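Local structure of peptidoglycan synthetase penicillin-binding protein 3 (4YE5) at residues V492-Q498 and L523-Q527; E281-G286 and G401-N407; S504-T508 and L533-T539. The protein probably binds penicillin and, as a member of the transpeptidase family, is likely to cross-link peptide stems during peptidoglycan synthesis. One frame throughout, in Å; residues are numbered along the deposited sequence.

Contact 1: V492-Q498 and L523-Q527; sequences VAGANGQ and LKDPQ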
ATOM      1  N   VAL A 492      -4.935 -24.279  -0.877  1.00 18.92           N
ATOM      2  CA  VAL A 492      -4.054 -23.441  -1.675  1.00 19.94           C
ATOM      3  C   VAL A 492      -2.898 -24.321  -2.153  1.00 26.39           C
ATOM      4  O   VAL A 492      -2.889 -25.537  -1.913  1.00 22.95           O
ATOM      5  CB  VAL A 492      -3.537 -22.200  -0.887  1.00 21.68           C
ATOM      6  CG1 VAL A 492      -4.711 -21.258  -0.526  1.00 19.24           C
ATOM      7  CG2 VAL A 492      -2.771 -22.617   0.395  1.00 15.85           C
ATOM      8  N   ALA A 493      -1.946 -23.708  -2.852  1.00 21.77           N
ATOM      9  CA  ALA A 493      -0.815 -24.421  -3.449  1.00 26.04           C
ATOM     10  C   ALA A 493      -0.022 -25.158  -2.370  1.00 21.08           C
ATOM     11  O   ALA A 493       0.413 -24.550  -1.379  1.00 21.05           O
ATOM     12  CB  ALA A 493       0.078 -23.426  -4.200  1.00 24.09           C
ATOM     13  N   GLY A 494       0.131 -26.468  -2.530  1.00 21.46           N
ATOM     14  CA  GLY A 494       0.835 -27.284  -1.548  1.00 21.88           C
ATOM     15  C   GLY A 494       2.296 -26.890  -1.381  1.00 28.62           C
ATOM     16  O   GLY A 494       2.992 -26.651  -2.362  1.00 25.86           O
ATOM     17  N   ALA A 495       2.769 -26.829  -0.141  1.00 22.74           N
ATOM     18  CA  ALA A 495       4.125 -26.369   0.138  1.00 26.35           C
ATOM     19  C   ALA A 495       4.655 -26.989   1.412  1.00 24.22           C
ATOM     20  O   ALA A 495       3.877 -27.464   2.252  1.00 26.46           O
ATOM     21  CB  ALA A 495       4.167 -24.836   0.264  1.00 23.87           C
ATOM     22  N   ASN A 496       5.978 -26.989   1.529  1.00 26.73           N
ATOM     23  CA  ASN A 496       6.691 -27.436   2.726  1.00 30.00           C
ATOM     24  C   ASN A 496       6.316 -28.829   3.227  1.00 33.23           C
ATOM     25  O   ASN A 496       6.110 -29.026   4.426  1.00 40.64           O
ATOM     26  CB  ASN A 496       6.530 -26.417   3.863  1.00 35.07           C
ATOM     27  CG  ASN A 496       6.798 -24.995   3.413  1.00 46.03           C
ATOM     28  OD1 ASN A 496       5.955 -24.105   3.583  1.00 55.30           O
ATOM     29  ND2 ASN A 496       7.966 -24.771   2.819  1.00 47.62           N
ATOM     30  N   GLY A 497       6.231 -29.796   2.319  1.00 32.68           N
ATOM     31  CA  GLY A 497       5.995 -31.175   2.726  1.00 33.86           C
ATOM     32  C   GLY A 497       4.545 -31.508   3.075  1.00 32.89           C
ATOM     33  O   GLY A 497       4.212 -32.673   3.277  1.00 40.08           O
ATOM     34  N   GLN A 498       3.684 -30.497   3.134  1.00 32.27           N
ATOM     35  CA  GLN A 498       2.248 -30.726   3.327  1.00 35.64           C
ATOM     36  C   GLN A 498       1.639 -31.262   2.038  1.00 32.53           C
ATOM     37  O   GLN A 498       1.655 -30.577   1.024  1.00 24.35           O
ATOM     38  CB  GLN A 498       1.518 -29.421   3.678  1.00 34.57           C
ATOM     39  CG  GLN A 498       1.990 -28.739   4.941  1.00 47.82           C
ATOM     40  CD  GLN A 498       1.800 -29.613   6.157  1.00 55.06           C
ATOM     41  OE1 GLN A 498       0.670 -29.940   6.526  1.00 55.18           O
ATOM     42  NE2 GLN A 498       2.906 -30.019   6.774  1.00 56.51           N
ATOM     43  N   LEU A 523      -3.904 -16.955   7.302  1.00 10.68           N
ATOM     44  CA  LEU A 523      -2.680 -17.692   7.641  1.00 16.37           C
ATOM     45  C   LEU A 523      -2.608 -18.945   6.801  1.00 22.16           C
ATOM     46  O   LEU A 523      -3.612 -19.640   6.636  1.00 16.32           O
ATOM     47  CB  LEU A 523      -2.689 -18.119   9.132  1.00 11.33           C
ATOM     48  CG  LEU A 523      -2.979 -17.017  10.155  1.00 10.95           C
ATOM     49  CD1 LEU A 523      -3.091 -17.651  11.556  1.00 11.29           C
ATOM     50  CD2 LEU A 523      -1.878 -15.945  10.151  1.00 11.23           C
ATOM     51  N   LYS A 524      -1.423 -19.247   6.284  1.00 13.62           N
ATOM     52  CA  LYS A 524      -1.223 -20.468   5.511  1.00 13.13           C
ATOM     53  C   LYS A 524      -0.647 -21.572   6.378  1.00 17.01           C
ATOM     54  O   LYS A 524       0.363 -21.376   7.043  1.00 14.04           O
ATOM     55  CB  LYS A 524      -0.313 -20.235   4.302  1.00 13.51           C
ATOM     56  CG  LYS A 524      -0.133 -21.520   3.440  1.00 14.65           C
ATOM     57  CD  LYS A 524       0.601 -21.238   2.112  1.00 17.18           C
ATOM     58  CE  LYS A 524       0.897 -22.571   1.386  1.00 20.85           C
ATOM     59  NZ  LYS A 524       1.286 -22.370  -0.060  1.00 22.47           N
ATOM     60  N   ASP A 525      -1.317 -22.718   6.372  1.00 14.42           N
ATOM     61  CA  ASP A 525      -0.895 -23.882   7.137  1.00 19.90           C
ATOM     62  C   ASP A 525      -0.558 -23.606   8.615  1.00 17.75           C
ATOM     63  O   ASP A 525       0.525 -23.985   9.079  1.00 15.69           O
ATOM     64  CB  ASP A 525       0.303 -24.536   6.438  1.00 17.46           C
ATOM     65  CG  ASP A 525      -0.088 -25.206   5.119  1.00 23.20           C
ATOM     66  OD1 ASP A 525      -1.237 -25.684   5.007  1.00 25.70           O
ATOM     67  OD2 ASP A 525       0.758 -25.265   4.197  1.00 25.61           O
ATOM     68  N   PRO A 526      -1.474 -22.953   9.366  1.00 14.36           N
ATOM     69  CA  PRO A 526      -1.185 -22.781  10.801  1.00 14.40           C
ATOM     70  C   PRO A 526      -1.167 -24.116  11.551  1.00 17.72           C
ATOM     71  O   PRO A 526      -1.890 -25.030  11.181  1.00 17.19           O
ATOM     72  CB  PRO A 526      -2.357 -21.925  11.295  1.00 20.14           C
ATOM     73  CG  PRO A 526      -3.478 -22.265  10.357  1.00 18.54           C
ATOM     74  CD  PRO A 526      -2.814 -22.444   9.007  1.00 15.88           C
ATOM     75  N   GLN A 527      -0.332 -24.225  12.578  1.00 18.52           N
ATOM     76  CA  GLN A 527      -0.223 -25.427  13.395  1.00 24.35           C
ATOM     77  C   GLN A 527      -0.726 -25.087  14.796  1.00 26.45           C
ATOM     78  O   GLN A 527      -0.889 -23.927  15.118  1.00 21.36           O
ATOM     79  CB  GLN A 527       1.247 -25.835  13.508  1.00 21.65           C
ATOM     80  CG  GLN A 527       1.956 -25.964  12.170  1.00 31.19           C
ATOM     81  CD  GLN A 527       1.409 -27.126  11.360  1.00 41.64           C
ATOM     82  OE1 GLN A 527       1.402 -28.260  11.830  1.00 48.86           O
ATOM     83  NE2 GLN A 527       0.923 -26.844  10.148  1.00 45.29           N
TER
HETATM   84  O   HOH W   1       3.240 -24.955   4.405  1.00 34.20           O
HETATM   85  O   HOH W   2      -0.599 -28.595   8.554  1.00 48.03           O
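Val492 and Lys524 lie 8.3 Å apart between CA atoms, one near the end of each of two strands that flank strand 501-510; from Val492 the loop 492-498 runs on into a type I' turn, Ala495 to Gln498. Lys524 spans the gap. Its CG stands anti to the backbone N (chi1 -178°) and the rest of the chain is fully extended, which carries NZ to the loop backbone, 2.7 Å from Ala493 O and in the plane of that carbonyl. On the way the methylenes pass Val492, whose CG2 meets Lys524 CE at 3.8 Å, while the methyl of Ala495 rests against the ammonium end. Asp525 points its carboxylate at the turn: Gln498 CG lies 3.8 Å from Asp525 OD2, the two side chains running alongside one another with opposite headings. A water lies between Asp525 OD2 and Asn496 OD1, though it has more acceptors near it than protons to give; a second links Gln498 OE1 to Gln527 NE2, which also donates to Asp525 O at 3.1 Å. Asp525 is held mainly by strand 501-510, through Ser501 OG and Ile502 N, and Ser501 OG also bonds Ala495 N. Lys524 NZ and Asp525 OD2, 5.2 Å apart, form no direct pair, and any mutual stabilisation is probably long-range; beside the Gln498-Gln527 water bridge, the loop is fastened by the lysine-to-carbonyl bond.

Contact 2: E281-G286 and G401-N407; sequences ETFEPG and GQGYTVN. With GOL (glycerol), chain E.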
ATOM      1  N   GLU A 281      -1.244 -11.820  -2.766  1.00 17.24           N
ATOM      2  CA  GLU A 281      -1.830 -13.147  -2.564  1.00 17.43           C
ATOM      3  C   GLU A 281      -3.321 -13.211  -2.938  1.00 24.05           C
ATOM      4  O   GLU A 281      -4.107 -12.347  -2.540  1.00 20.14           O
ATOM      5  CB  GLU A 281      -1.659 -13.577  -1.101  1.00 20.70           C
ATOM      6  CG  GLU A 281      -1.820 -15.076  -0.904  1.00 25.68           C
ATOM      7  CD  GLU A 281      -0.609 -15.847  -1.423  1.00 25.90           C
ATOM      8  OE1 GLU A 281       0.503 -15.289  -1.445  1.00 29.09           O
ATOM      9  OE2 GLU A 281      -0.763 -17.007  -1.813  1.00 27.70           O
ATOM     10  N   THR A 282      -3.719 -14.226  -3.705  1.00 20.47           N
ATOM     11  CA  THR A 282      -5.142 -14.468  -3.898  1.00 20.17           C
ATOM     12  C   THR A 282      -5.477 -15.890  -3.460  1.00 25.94           C
ATOM     13  O   THR A 282      -4.616 -16.754  -3.446  1.00 18.61           O
ATOM     14  CB  THR A 282      -5.600 -14.260  -5.363  1.00 21.97           C
ATOM     15  OG1 THR A 282      -4.950 -15.215  -6.205  1.00 27.12           O
ATOM     16  CG2 THR A 282      -5.268 -12.839  -5.849  1.00 21.17           C
ATOM     17  N   PHE A 283      -6.731 -16.122  -3.094  1.00 16.80           N
ATOM     18  CA  PHE A 283      -7.141 -17.398  -2.520  1.00 19.14           C
ATOM     19  C   PHE A 283      -8.657 -17.452  -2.540  1.00 25.86           C
ATOM     20  O   PHE A 283      -9.323 -16.403  -2.600  1.00 18.95           O
ATOM     21  CB  PHE A 283      -6.667 -17.492  -1.060  1.00 16.22           C
ATOM     22  CG  PHE A 283      -6.968 -16.242  -0.245  1.00 14.96           C
ATOM     23  CD1 PHE A 283      -8.159 -16.108   0.438  1.00 18.98           C
ATOM     24  CD2 PHE A 283      -6.058 -15.185  -0.214  1.00 17.31           C
ATOM     25  CE1 PHE A 283      -8.433 -14.946   1.177  1.00 17.76           C
ATOM     26  CE2 PHE A 283      -6.315 -14.029   0.527  1.00 20.46           C
ATOM     27  CZ  PHE A 283      -7.497 -13.900   1.207  1.00 18.21           C
ATOM     28  N   GLU A 284      -9.204 -18.662  -2.466  1.00 16.10           N
ATOM     29  CA  GLU A 284     -10.635 -18.821  -2.283  1.00 18.53           C
ATOM     30  C   GLU A 284     -10.938 -18.429  -0.865  1.00 20.14           C
ATOM     31  O   GLU A 284     -10.209 -18.827   0.054  1.00 19.98           O
ATOM     32  CB  GLU A 284     -11.077 -20.273  -2.538  1.00 20.94           C
ATOM     33  CG  GLU A 284     -10.922 -20.731  -3.990  1.00 23.65           C
ATOM     34  CD  GLU A 284     -11.127 -22.237  -4.127  1.00 37.20           C
ATOM     35  OE1 GLU A 284     -10.367 -23.007  -3.497  1.00 41.41           O
ATOM     36  OE2 GLU A 284     -12.055 -22.648  -4.849  1.00 33.37           O
ATOM     37  N   PRO A 285     -12.014 -17.639  -0.665  1.00 16.92           N
ATOM     38  CA  PRO A 285     -12.338 -17.169   0.685  1.00 19.89           C
ATOM     39  C   PRO A 285     -13.034 -18.234   1.544  1.00 21.47           C
ATOM     40  O   PRO A 285     -13.143 -18.024   2.746  1.00 14.44           O
ATOM     41  CB  PRO A 285     -13.283 -15.989   0.423  1.00 19.86           C
ATOM     42  CG  PRO A 285     -13.996 -16.376  -0.850  1.00 14.97           C
ATOM     43  CD  PRO A 285     -12.923 -17.080  -1.684  1.00 19.84           C
ATOM     44  N   GLY A 286     -13.497 -19.335   0.950  1.00 21.29           N
ATOM     45  CA  GLY A 286     -14.224 -20.338   1.709  1.00 17.13           C
ATOM     46  C   GLY A 286     -15.498 -19.773   2.341  1.00 19.32           C
ATOM     47  O   GLY A 286     -16.119 -18.862   1.793  1.00 20.05           O
ATOM     48  N   GLY A 401     -18.029 -19.756  -1.200  1.00 23.00           N
ATOM     49  CA  GLY A 401     -16.674 -19.239  -1.240  1.00 15.92           C
ATOM     50  C   GLY A 401     -15.677 -20.113  -1.963  1.00 23.40           C
ATOM     51  O   GLY A 401     -14.491 -20.006  -1.692  1.00 19.54           O
ATOM     52  N   GLN A 402     -16.147 -20.962  -2.884  1.00 22.96           N
ATOM     53  CA  GLN A 402     -15.246 -21.802  -3.683  1.00 22.43           C
ATOM     54  C   GLN A 402     -15.396 -21.540  -5.178  1.00 25.12           C
ATOM     55  O   GLN A 402     -16.486 -21.230  -5.672  1.00 25.26           O
ATOM     56  CB  GLN A 402     -15.472 -23.296  -3.401  1.00 23.58           C
ATOM     57  CG  GLN A 402     -15.119 -23.727  -1.979  1.00 25.17           C
ATOM     58  CD  GLN A 402     -15.399 -25.200  -1.724  1.00 34.25           C
ATOM     59  OE1 GLN A 402     -15.575 -25.982  -2.659  1.00 34.55           O
ATOM     60  NE2 GLN A 402     -15.455 -25.580  -0.455  1.00 29.90           N
ATOM     61  N   GLY A 403     -14.294 -21.678  -5.900  1.00 23.35           N
ATOM     62  CA  GLY A 403     -14.313 -21.591  -7.352  1.00 27.02           C
ATOM     63  C   GLY A 403     -14.131 -20.167  -7.867  1.00 25.51           C
ATOM     64  O   GLY A 403     -14.245 -19.914  -9.068  1.00 24.08           O
ATOM     65  N   TYR A 404     -13.872 -19.240  -6.952  1.00 22.55           N
ATOM     66  CA  TYR A 404     -13.483 -17.876  -7.307  1.00 19.91           C
ATOM     67  C   TYR A 404     -12.464 -17.442  -6.282  1.00 18.70           C
ATOM     68  O   TYR A 404     -12.392 -18.040  -5.209  1.00 20.19           O
ATOM     69  CB  TYR A 404     -14.676 -16.921  -7.325  1.00 20.13           C
ATOM     70  CG  TYR A 404     -15.363 -16.634  -5.986  1.00 22.67           C
ATOM     71  CD1 TYR A 404     -14.951 -15.567  -5.180  1.00 19.55           C
ATOM     72  CD2 TYR A 404     -16.460 -17.384  -5.564  1.00 22.35           C
ATOM     73  CE1 TYR A 404     -15.600 -15.273  -3.980  1.00 18.25           C
ATOM     74  CE2 TYR A 404     -17.112 -17.100  -4.354  1.00 19.83           C
ATOM     75  CZ  TYR A 404     -16.675 -16.043  -3.572  1.00 17.85           C
ATOM     76  OH  TYR A 404     -17.317 -15.749  -2.384  1.00 17.81           O
ATOM     77  N   THR A 405     -11.647 -16.445  -6.606  1.00 16.78           N
ATOM     78  CA  THR A 405     -10.576 -16.064  -5.687  1.00 16.02           C
ATOM     79  C   THR A 405     -10.618 -14.577  -5.373  1.00 22.72           C
ATOM     80  O   THR A 405     -11.097 -13.783  -6.185  1.00 22.52           O
ATOM     81  CB  THR A 405      -9.198 -16.312  -6.287  1.00 22.35           C
ATOM     82  OG1 THR A 405      -9.065 -15.490  -7.457  1.00 24.79           O
ATOM     83  CG2 THR A 405      -9.015 -17.804  -6.643  1.00 21.33           C
ATOM     84  N   VAL A 406     -10.083 -14.214  -4.205  1.00 14.01           N
ATOM     85  CA  VAL A 406     -10.056 -12.833  -3.748  1.00 19.40           C
ATOM     86  C   VAL A 406      -8.674 -12.505  -3.181  1.00 20.50           C
ATOM     87  O   VAL A 406      -7.930 -13.410  -2.819  1.00 17.56           O
ATOM     88  CB  VAL A 406     -11.070 -12.639  -2.613  1.00 16.20           C
ATOM     89  CG1 VAL A 406     -12.455 -13.124  -3.051  1.00 13.40           C
ATOM     90  CG2 VAL A 406     -10.612 -13.411  -1.351  1.00 13.33           C
ATOM     91  N   ASN A 407      -8.326 -11.218  -3.098  1.00 19.27           N
ATOM     92  CA  ASN A 407      -7.207 -10.844  -2.233  1.00 17.24           C
ATOM     93  C   ASN A 407      -7.753 -10.325  -0.915  1.00 16.05           C
ATOM     94  O   ASN A 407      -8.980 -10.178  -0.757  1.00 13.26           O
ATOM     95  CB  ASN A 407      -6.233  -9.852  -2.901  1.00 17.96           C
ATOM     96  CG  ASN A 407      -6.919  -8.623  -3.430  1.00 22.71           C
ATOM     97  OD1 ASN A 407      -7.697  -7.973  -2.724  1.00 20.48           O
ATOM     98  ND2 ASN A 407      -6.652  -8.299  -4.693  1.00 17.92           N
TER
HETATM   99  C1  GOL E 703      -9.874 -20.909  -9.060  1.00 61.90           C
HETATM  100  O1  GOL E 703     -10.855 -19.996  -9.510  1.00 61.44           O
HETATM  101  C2  GOL E 703     -10.076 -21.201  -7.573  1.00 60.41           C
HETATM  102  O2  GOL E 703     -11.257 -21.948  -7.405  1.00 61.10           O
HETATM  103  C3  GOL E 703      -8.909 -22.002  -6.995  1.00 59.11           C
HETATM  104  O3  GOL E 703      -7.712 -21.267  -7.102  1.00 59.22           O
HETATM  105  O   HOH W   3      -6.473 -15.694  -8.298  1.00 33.79           O
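Val406 and Phe283 form a single antiparallel bridge, a hydrogen-bonded pair that joins two loops of the transpeptidase domain: loop 281-286 leads into helix 290-299, while loop 401-407 leads into helix 408-419. Phe283 N donates to Val406 O at 3.0 Å, and Val406 N returns a straighter bond to Phe283 O (2.8 Å, N-H...O 167°). Val406 has the most surface buried here. Its carbonyl O sits over one face of the Phe283 ring, offset toward the rim. With chi1 -54° setting CG1 opposite the carbonyl carbon, CG2 falls between backbone N and carbonyl carbon, where it touches Phe283 CE1 and reaches Pro285 CB; Leu411 of helix 408-419 packs on all three side chains.

Glu284 comes next. Its chain runs out extended beyond CG, past Tyr404 O, to place OE2 2.7 Å from Gly403 N, which uses the anti lone pair of that oxygen. A glycerol, probably from the crystallisation liquor, donates from its O2 to the same OE2, so two donors grip one carboxylate oxygen.

Pro285 crosses Tyr404 at about a right angle, with CG 3.7 Å from Tyr404 CE1, and its CD lies against Gly401 O. That carbonyl accepts Gly286 N, a bent bond of 2.9 Å, immediately ahead of Ser287, the serine of what is consistent with the SxxK motif of penicillin-binding proteins. At the other end of the contact Asn407 is the N-cap of helix 408-419, its OD1 taking Gln410 N. There a water spans the loops, 2.6 Å from Thr282 OG1 and 2.7 Å from Thr405 OG1, the latter also bonded to Val383 N.

Contact 3: S504-T508 and L533-T539; sequences SDYST and LTAGPVT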
ATOM      1  N   SER A 504      -6.247 -20.524   6.655  1.00 18.04           N
ATOM      2  CA  SER A 504      -7.276 -20.188   7.632  1.00 17.02           C
ATOM      3  C   SER A 504      -7.548 -18.693   7.479  1.00 19.66           C
ATOM      4  O   SER A 504      -6.622 -17.889   7.593  1.00 13.79           O
ATOM      5  CB  SER A 504      -6.727 -20.451   9.041  1.00 15.17           C
ATOM      6  OG  SER A 504      -7.550 -19.926  10.074  1.00 16.72           O
ATOM      7  N   ASP A 505      -8.796 -18.312   7.211  1.00 16.88           N
ATOM      8  CA  ASP A 505      -9.130 -16.890   7.115  1.00 14.60           C
ATOM      9  C   ASP A 505     -10.214 -16.525   8.102  1.00 16.15           C
ATOM     10  O   ASP A 505     -10.983 -17.381   8.556  1.00 11.56           O
ATOM     11  CB  ASP A 505      -9.440 -16.407   5.673  1.00 11.16           C
ATOM     12  CG  ASP A 505     -10.637 -17.108   5.018  1.00 18.95           C
ATOM     13  OD1 ASP A 505     -11.215 -18.026   5.616  1.00 17.82           O
ATOM     14  OD2 ASP A 505     -11.000 -16.743   3.862  1.00 15.42           O
ATOM     15  N   TYR A 506     -10.266 -15.249   8.450  1.00 12.88           N
ATOM     16  CA  TYR A 506     -11.173 -14.814   9.494  1.00 14.23           C
ATOM     17  C   TYR A 506     -11.303 -13.323   9.338  1.00 15.72           C
ATOM     18  O   TYR A 506     -10.304 -12.635   9.191  1.00 14.78           O
ATOM     19  CB  TYR A 506     -10.584 -15.158  10.880  1.00 10.31           C
ATOM     20  CG  TYR A 506     -11.617 -15.266  12.008  1.00 12.59           C
ATOM     21  CD1 TYR A 506     -12.084 -14.124  12.679  1.00 14.43           C
ATOM     22  CD2 TYR A 506     -12.095 -16.510  12.424  1.00 13.86           C
ATOM     23  CE1 TYR A 506     -13.036 -14.238  13.746  1.00 15.16           C
ATOM     24  CE2 TYR A 506     -13.038 -16.624  13.476  1.00 16.97           C
ATOM     25  CZ  TYR A 506     -13.496 -15.488  14.129  1.00 21.18           C
ATOM     26  OH  TYR A 506     -14.431 -15.615  15.170  1.00 23.19           O
ATOM     27  N   SER A 507     -12.532 -12.826   9.344  1.00 12.18           N
ATOM     28  CA  SER A 507     -12.755 -11.412   9.185  1.00 13.43           C
ATOM     29  C   SER A 507     -13.774 -10.967  10.228  1.00 17.21           C
ATOM     30  O   SER A 507     -14.850 -11.557  10.362  1.00 17.04           O
ATOM     31  CB  SER A 507     -13.214 -11.099   7.760  1.00 17.29           C
ATOM     32  OG  SER A 507     -13.300  -9.697   7.565  1.00 21.24           O
ATOM     33  N   THR A 508     -13.411  -9.920  10.959  1.00 16.40           N
ATOM     34  CA  THR A 508     -14.170  -9.468  12.101  1.00 13.34           C
ATOM     35  C   THR A 508     -14.571  -7.997  11.972  1.00 12.56           C
ATOM     36  O   THR A 508     -13.757  -7.148  11.582  1.00 15.11           O
ATOM     37  CB  THR A 508     -13.316  -9.573  13.382  1.00 24.31           C
ATOM     38  OG1 THR A 508     -12.892 -10.933  13.556  1.00 28.48           O
ATOM     39  CG2 THR A 508     -14.161  -9.152  14.589  1.00 23.13           C
ATOM     40  N   LEU A 533      -8.816 -22.848  12.558  1.00 17.86           N
ATOM     41  CA  LEU A 533      -9.457 -21.640  13.104  1.00 15.66           C
ATOM     42  C   LEU A 533      -8.460 -20.654  13.734  1.00 14.33           C
ATOM     43  O   LEU A 533      -8.842 -19.691  14.397  1.00 15.78           O
ATOM     44  CB  LEU A 533     -10.525 -22.042  14.135  1.00 18.72           C
ATOM     45  CG  LEU A 533     -11.783 -22.573  13.431  1.00 25.38           C
ATOM     46  CD1 LEU A 533     -12.549 -23.502  14.325  1.00 32.72           C
ATOM     47  CD2 LEU A 533     -12.668 -21.400  12.974  1.00 25.12           C
ATOM     48  N   THR A 534      -7.179 -20.901  13.516  1.00 14.70           N
ATOM     49  CA  THR A 534      -6.127 -20.089  14.117  1.00 17.10           C
ATOM     50  C   THR A 534      -6.240 -18.595  13.755  1.00 16.57           C
ATOM     51  O   THR A 534      -5.885 -17.735  14.554  1.00 16.68           O
ATOM     52  CB  THR A 534      -4.732 -20.639  13.739  1.00 13.91           C
ATOM     53  OG1 THR A 534      -4.641 -22.009  14.160  1.00 17.64           O
ATOM     54  CG2 THR A 534      -3.626 -19.861  14.446  1.00 12.91           C
ATOM     55  N   ALA A 535      -6.740 -18.279  12.565  1.00 12.53           N
ATOM     56  CA  ALA A 535      -6.848 -16.860  12.205  1.00 17.10           C
ATOM     57  C   ALA A 535      -7.781 -16.071  13.138  1.00 16.41           C
ATOM     58  O   ALA A 535      -7.599 -14.874  13.317  1.00 11.92           O
ATOM     59  CB  ALA A 535      -7.249 -16.673  10.732  1.00 10.48           C
ATOM     60  N   GLY A 536      -8.757 -16.745  13.745  1.00 11.21           N
ATOM     61  CA  GLY A 536      -9.668 -16.092  14.688  1.00 17.91           C
ATOM     62  C   GLY A 536      -9.022 -15.366  15.870  1.00 16.35           C
ATOM     63  O   GLY A 536      -9.194 -14.165  16.026  1.00 13.72           O
ATOM     64  N   PRO A 537      -8.286 -16.093  16.724  1.00 14.58           N
ATOM     65  CA  PRO A 537      -7.633 -15.449  17.882  1.00 17.26           C
ATOM     66  C   PRO A 537      -6.658 -14.355  17.429  1.00 14.73           C
ATOM     67  O   PRO A 537      -6.467 -13.380  18.133  1.00 19.34           O
ATOM     68  CB  PRO A 537      -6.852 -16.602  18.520  1.00 18.58           C
ATOM     69  CG  PRO A 537      -7.678 -17.857  18.146  1.00 20.38           C
ATOM     70  CD  PRO A 537      -8.128 -17.558  16.732  1.00 14.13           C
ATOM     71  N   VAL A 538      -6.053 -14.525  16.259  1.00 16.30           N
ATOM     72  CA  VAL A 538      -5.149 -13.501  15.727  1.00 18.43           C
ATOM     73  C   VAL A 538      -5.918 -12.206  15.433  1.00 17.27           C
ATOM     74  O   VAL A 538      -5.442 -11.139  15.773  1.00 18.69           O
ATOM     75  CB  VAL A 538      -4.337 -14.018  14.502  1.00 14.66           C
ATOM     76  CG1 VAL A 538      -3.311 -12.948  13.996  1.00 10.65           C
ATOM     77  CG2 VAL A 538      -3.611 -15.323  14.881  1.00 16.52           C
ATOM     78  N   THR A 539      -7.125 -12.280  14.859  1.00 15.23           N
ATOM     79  CA  THR A 539      -7.857 -11.034  14.610  1.00 16.52           C
ATOM     80  C   THR A 539      -8.219 -10.384  15.933  1.00 14.80           C
ATOM     81  O   THR A 539      -8.248  -9.169  16.044  1.00 18.36           O
ATOM     82  CB  THR A 539      -9.159 -11.225  13.792  1.00 16.53           C
ATOM     83  OG1 THR A 539     -10.178 -11.811  14.624  1.00 27.06           O
ATOM     84  CG2 THR A 539      -8.904 -12.096  12.566  1.00 11.43           C
TER
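Ser504 OG and Ala535 N meet where the strand passes the beginning of the helix: the amide donates to the hydroxyl at 3.1 Å with an N-H...O angle of 159°. The serine oxygen is also hydrogen-bonded to Gly532 O, so a single side chain ties down both a carbonyl of the incoming loop and the Ala535 amide, near where the helix gets under way. A chi1 of 169° swings the hydroxyl away from the serine's own N and close to the Ala535 methyl. Thr534, next to this site, has its OG1 bonded to Gly531 O.

Further along the strand two threonines make a relay. Thr508 OG1 donates to Thr539 OG1 at 3.0 Å, and Thr539 OG1 donates in turn to Gly536 O at 2.9 Å, in the carbonyl plane and on a lone pair. The Thr539 hydroxyl is therefore acceptor and donor at once, and one turn of helix is stapled to the strand without any charged group.

This is the C-terminal helix of the transpeptidase domain lying on its antiparallel sheet, as in the related beta-lactamase fold; the segment axes approach to 7.4 Å and cross at -36°. Between the two polar sites Tyr506 lays one ring face against Gly536, whose CA stands 3.4 Å from the ring centroid in a CH-pi contact. The glycine allows the ring this close, while Thr508 OG1 lies at the ring's edge, in plane. Tyr506 CB packs on Ala535 CB at 3.7 Å. Strand backbone groups bond to neighbouring strands: Tyr506 pairs with Val521, and Ser507 with Lys486. Within the helix Thr539 N reaches Ala535 O at 3.1 Å.

Following the chain, residues 281-286 come first, and contact 2 closes a loop of 114 residues when 401-407 returns to them; it is complete before the other two begin. Contacts 1 and 3 then cross: 492-498 is followed by 504-508, then 523-527 meets the former and 533-539 the latter, each pair closing a 24-residue loop. Both belong to the five-stranded sheet, where strands 501-510 and 517-524 are neighbours, and the backbones of Leu523 and Ser504 are hydrogen-bonded. Pro526 and Leu523 also pack on Thr534. Contact 2 adjoins the same sheet: Phe283 touches Val492 of contact 1, and Phe283 and Pro285 approach Asp505 of 504-508, leaving the loop before helix 290-299 packed against the sheet.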